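PDB 4G0O: protein argonaute 5 from Arabidopsis thaliana, which probably holds the 5' end of a small RNA in gene silencing, this MID domain reading the identity of the RNA's first nucleotide. Local coordinates for residues T12-V17 with M44-Q49; K3-G8 with V124-N129. All blocks are in the same frame, centred on the assembly; numbering follows the deposited sequence.

In the fold
Both contacts lie on the chain that runs out of strand 3-5 into strand 7-18, and their centres are about 15 Å apart. Contact 1 (12-17 with 44-49) joins the two ends of a beta-alpha-beta unit, strand 7-18, helix 27-42 and strand 45-46, about 9 Å from the centre of the chain. Contact 2 (3-8 with 124-129) lies farther out, at about 14 Å, where the N-terminal strand packs on helix 118-131. Met-44, at the start of the second segment of contact 1, packs on contact 2: its CG is 3.5 Å from Met-5 SD and 3.6 Å from Asn-129 OD1. The assembly is a single protein chain.

Contact 1. Residues T12-V17 with M44-Q49; sequences TSWTCV and MEFKPQ
Trp-14 and Phe-46 meet in a T-shaped stack, the edge of the phenylalanine directed at the face of the indole. The five-membered ring and the Phe-46 ring have centroids 5.2 Å apart and planes at 72°, and Phe-46 CD1 lies 3.7 Å from Trp-14 CD1. Ile-36 of helix 27-42 packs against both residues, so two large flat side chains suit this place between helix and sheet. Trp-14 holds CG between its backbone N and carbonyl carbon (chi1 70°), which brings NE1 to Lys-47 O.

The polar edge of the same indole makes the direct hydrogen bond. NE1 donates to Lys-47 O over 2.7 Å with an N-H...O angle of 160°, and the oxygen lies close to the ring plane. Tryptophan fits because one side chain offers both an apolar face and a donor at its rim.

A water ties the backbones together beside the ring. It donates to Thr-12 O and to Gln-49 O, the latter at 2.8 Å, and accepts a longer bond from Trp-14 N.

At the exposed margin the aliphatic part of Lys-47 lies against Thr-12, with CD 3.7 Å from Thr-12 CG2. A long side chain can cover the threonine methyl with its methylenes while its end leads away.

Pinned by NE1 at its rim and with the edge of Phe-46 against one face, the indole is probably held against rotation; strand 7-18 is thus tied to the loop that leaves strand 45-46 by a side-chain-to-backbone bond and a bridging water.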
# COMPACT_ATOMS: atom_id res chain seq x y z
N THR A 12 -1.24 -6.48 -10.89
CA THR A 12 -1.61 -5.71 -12.09
C THR A 12 -2.51 -4.50 -11.77
O THR A 12 -2.51 -3.50 -12.50
CB THR A 12 -2.36 -6.60 -13.11
OG1 THR A 12 -1.66 -7.85 -13.27
CG2 THR A 12 -2.44 -5.91 -14.46
N SER A 13 -3.28 -4.61 -10.70
CA SER A 13 -4.19 -3.55 -10.30
C SER A 13 -3.87 -3.05 -8.88
O SER A 13 -4.07 -3.75 -7.90
CB SER A 13 -5.63 -4.06 -10.37
OG SER A 13 -6.56 -3.00 -10.28
N TRP A 14 -3.36 -1.83 -8.79
CA TRP A 14 -2.97 -1.27 -7.50
C TRP A 14 -3.05 0.25 -7.58
O TRP A 14 -3.04 0.81 -8.67
CB TRP A 14 -1.54 -1.71 -7.11
CG TRP A 14 -0.49 -1.07 -7.97
CD1 TRP A 14 0.00 -1.55 -9.15
CD2 TRP A 14 0.16 0.19 -7.75
NE1 TRP A 14 0.93 -0.66 -9.67
CE2 TRP A 14 1.03 0.41 -8.83
CE3 TRP A 14 0.08 1.16 -6.74
CZ2 TRP A 14 1.81 1.55 -8.93
CZ3 TRP A 14 0.86 2.28 -6.85
CH2 TRP A 14 1.72 2.47 -7.93
N THR A 15 -3.16 0.91 -6.43
CA THR A 15 -3.04 2.36 -6.38
C THR A 15 -2.77 2.80 -4.95
O THR A 15 -2.66 1.97 -4.05
CB THR A 15 -4.28 3.09 -6.95
OG1 THR A 15 -4.00 4.49 -7.07
CG2 THR A 15 -5.50 2.88 -6.07
N CYS A 16 -2.66 4.10 -4.76
CA CYS A 16 -2.24 4.64 -3.47
C CYS A 16 -3.19 5.72 -3.00
O CYS A 16 -3.63 6.56 -3.80
CB CYS A 16 -0.85 5.23 -3.61
SG CYS A 16 -0.24 6.05 -2.14
N VAL A 17 -3.51 5.69 -1.71
CA VAL A 17 -4.30 6.75 -1.10
C VAL A 17 -3.56 7.31 0.07
O VAL A 17 -2.96 6.56 0.86
CB VAL A 17 -5.64 6.24 -0.55
CG1 VAL A 17 -6.59 7.39 -0.27
CG2 VAL A 17 -6.25 5.34 -1.54
N MET A 44 8.63 -10.18 -6.78
CA MET A 44 7.28 -9.87 -7.25
C MET A 44 7.32 -9.27 -8.64
O MET A 44 8.39 -8.89 -9.13
CB MET A 44 6.57 -8.88 -6.31
CG MET A 44 6.31 -9.43 -4.93
SD MET A 44 5.25 -8.33 -3.99
CE MET A 44 3.64 -8.77 -4.67
N GLU A 45 6.16 -9.23 -9.28
CA GLU A 45 5.99 -8.49 -10.52
C GLU A 45 4.87 -7.46 -10.34
O GLU A 45 3.80 -7.78 -9.83
CB GLU A 45 5.67 -9.43 -11.68
CG GLU A 45 5.97 -8.80 -13.03
CD GLU A 45 5.39 -9.57 -14.20
OE1 GLU A 45 5.27 -10.82 -14.12
OE2 GLU A 45 5.04 -8.90 -15.21
N PHE A 46 5.14 -6.22 -10.72
CA PHE A 46 4.18 -5.14 -10.55
C PHE A 46 4.02 -4.39 -11.85
O PHE A 46 5.02 -4.05 -12.48
CB PHE A 46 4.70 -4.14 -9.52
CG PHE A 46 4.03 -4.21 -8.19
CD1 PHE A 46 2.96 -3.37 -7.88
CD2 PHE A 46 4.49 -5.08 -7.21
CE1 PHE A 46 2.37 -3.42 -6.66
CE2 PHE A 46 3.88 -5.14 -5.97
CZ PHE A 46 2.83 -4.30 -5.70
N LYS A 47 2.78 -4.11 -12.23
CA LYS A 47 2.53 -3.14 -13.29
C LYS A 47 2.96 -1.78 -12.75
O LYS A 47 2.56 -1.41 -11.65
CB LYS A 47 1.05 -3.12 -13.64
CG LYS A 47 0.72 -2.41 -14.93
CD LYS A 47 -0.74 -2.70 -15.30
CE LYS A 47 -1.17 -1.97 -16.57
NZ LYS A 47 -1.26 -0.50 -16.34
N PRO A 48 3.79 -1.05 -13.50
CA PRO A 48 4.32 0.23 -13.01
C PRO A 48 3.30 1.36 -12.92
O PRO A 48 3.53 2.32 -12.19
CB PRO A 48 5.43 0.58 -14.01
CG PRO A 48 5.19 -0.28 -15.19
CD PRO A 48 4.45 -1.50 -14.74
N GLN A 49 2.19 1.23 -13.63
CA GLN A 49 1.16 2.26 -13.62
C GLN A 49 0.04 1.81 -12.68
O GLN A 49 -0.39 0.66 -12.72
CB GLN A 49 0.62 2.51 -15.03
CG GLN A 49 1.69 2.93 -16.07
CD GLN A 49 2.07 1.83 -17.07
OE1 GLN A 49 1.77 2.07 -18.35
NE2 GLN A 49 2.63 0.80 -16.71
O HOH W 1 -2.41 -1.07 -11.74

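Contact 2. Residues K3-G8 with V124-N129; sequences KKMVNG and VALKIN
Asn-129 reaches from a helix to grip the chain of Asn-7 to Ala-9 through both ends of its side-chain amide. ND2 donates to Asn-7 O over 3.1 Å with an N-H...O angle of 156°; the acceptor lies in the amide plane, whereas the donor stands 41° out of the carbonyl plane of Asn-7. OD1 accepts from the backbone N of Ala-9, and ND2 also bonds Asn-136 OD1. The buried amide therefore has partners at its oxygen and its nitrogen, which fix its flip. Asparagine suits the place, being short enough to hold its amide close to the helix yet able to donate and accept. Its CG stands anti to the backbone N, which brings ND2 to Asn-7 O. Gly-8 CA lies 3.4 Å from Asn-129 OD1, so the backbone itself packs against the amide oxygen.

The chain it holds turns a corner at Val-6. There Val-6 and Asn-7 both face Arg-135 in a classic beta bulge, between strand 3-5, which pairs antiparallel with 135-138, and strand 7-18, which enters the parallel sheet. Helix 118-131 packs beside this junction, its 124-129 segment running at 42° to strand 3-5 with the axes 9.3 Å apart.

Van der Waals packing makes up the rest, its apolar pairs being Met-5 with Ala-125 and Met-5 with Leu-126. Met-5, extended beyond CG, reaches across to the helix: SD passes 3.6 Å from Asn-129 CG, and CE ends 4.2 Å from Ala-125 CB. A flexible, unbranched thioether lets it touch both Leu-126 and Asn-129. Leu-126 spreads its two methyls along the strand, CD2 toward Met-5 CG and CD1 3.7 Å from Lys-3 CB, while the rest of that lysine leads outward at the surface.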
# COMPACT_ATOMS: atom_id res chain seq x y z
N LYS A 3 15.14 -13.30 5.07
CA LYS A 3 13.74 -13.41 4.71
C LYS A 3 13.58 -13.21 3.20
O LYS A 3 13.98 -12.19 2.65
CB LYS A 3 12.92 -12.39 5.47
CG LYS A 3 12.90 -12.60 6.97
CD LYS A 3 11.98 -11.57 7.61
CE LYS A 3 12.43 -11.23 9.02
NZ LYS A 3 11.68 -10.03 9.52
N LYS A 4 13.00 -14.20 2.53
CA LYS A 4 12.90 -14.17 1.07
C LYS A 4 11.47 -14.48 0.60
O LYS A 4 10.66 -15.02 1.35
CB LYS A 4 13.88 -15.18 0.46
CG LYS A 4 15.35 -14.96 0.84
CD LYS A 4 15.95 -13.76 0.12
CE LYS A 4 17.47 -13.76 0.21
NZ LYS A 4 17.91 -13.73 1.63
N MET A 5 11.18 -14.13 -0.64
CA MET A 5 9.94 -14.57 -1.27
C MET A 5 10.22 -15.89 -2.01
O MET A 5 11.04 -15.93 -2.91
CB MET A 5 9.45 -13.50 -2.25
CG MET A 5 9.09 -12.18 -1.58
SD MET A 5 8.55 -10.91 -2.73
CE MET A 5 8.34 -9.47 -1.68
N VAL A 6 9.57 -16.96 -1.60
CA VAL A 6 9.69 -18.22 -2.33
C VAL A 6 9.06 -18.00 -3.68
O VAL A 6 9.61 -18.36 -4.72
CB VAL A 6 8.90 -19.35 -1.64
CG1 VAL A 6 9.06 -20.64 -2.41
CG2 VAL A 6 9.35 -19.51 -0.20
N ASN A 7 7.90 -17.36 -3.65
CA ASN A 7 7.12 -17.11 -4.84
C ASN A 7 6.54 -15.68 -4.81
O ASN A 7 5.75 -15.34 -3.94
CB ASN A 7 6.04 -18.18 -4.95
CG ASN A 7 4.89 -17.77 -5.82
OD1 ASN A 7 3.74 -17.68 -5.35
ND2 ASN A 7 5.17 -17.53 -7.10
N GLY A 8 6.96 -14.84 -5.76
CA GLY A 8 6.58 -13.44 -5.75
C GLY A 8 5.26 -13.25 -6.46
O GLY A 8 5.15 -13.59 -7.64
N VAL A 124 7.79 -4.14 4.49
CA VAL A 124 6.52 -3.90 3.82
C VAL A 124 6.37 -4.76 2.57
O VAL A 124 5.32 -5.36 2.34
CB VAL A 124 6.35 -2.41 3.48
CG1 VAL A 124 5.13 -2.17 2.58
CG2 VAL A 124 6.28 -1.60 4.76
N ALA A 125 7.42 -4.82 1.76
CA ALA A 125 7.39 -5.63 0.53
C ALA A 125 7.01 -7.09 0.80
O ALA A 125 6.21 -7.67 0.08
CB ALA A 125 8.73 -5.54 -0.21
N LEU A 126 7.58 -7.68 1.84
CA LEU A 126 7.29 -9.08 2.16
C LEU A 126 5.85 -9.21 2.68
O LEU A 126 5.17 -10.19 2.38
CB LEU A 126 8.27 -9.60 3.20
CG LEU A 126 9.71 -9.81 2.73
CD1 LEU A 126 10.65 -9.84 3.94
CD2 LEU A 126 9.81 -11.10 1.92
N LYS A 127 5.41 -8.22 3.46
CA LYS A 127 4.02 -8.16 3.92
C LYS A 127 3.09 -8.08 2.73
O LYS A 127 2.09 -8.78 2.68
CB LYS A 127 3.80 -6.97 4.85
CG LYS A 127 4.62 -7.00 6.15
CD LYS A 127 4.55 -5.63 6.83
CE LYS A 127 5.24 -5.63 8.19
NZ LYS A 127 5.16 -4.26 8.82
N ILE A 128 3.42 -7.23 1.76
CA ILE A 128 2.62 -7.12 0.54
C ILE A 128 2.59 -8.41 -0.28
O ILE A 128 1.56 -8.74 -0.85
CB ILE A 128 3.10 -5.92 -0.33
CG1 ILE A 128 2.58 -4.60 0.25
CG2 ILE A 128 2.63 -6.05 -1.77
CD1 ILE A 128 3.29 -3.39 -0.31
N ASN A 129 3.70 -9.14 -0.35
CA ASN A 129 3.75 -10.40 -1.11
C ASN A 129 2.77 -11.44 -0.60
O ASN A 129 2.06 -12.06 -1.38
CB ASN A 129 5.16 -11.00 -1.14
CG ASN A 129 5.26 -12.21 -2.06
OD1 ASN A 129 4.77 -12.19 -3.18
ND2 ASN A 129 5.88 -13.28 -1.58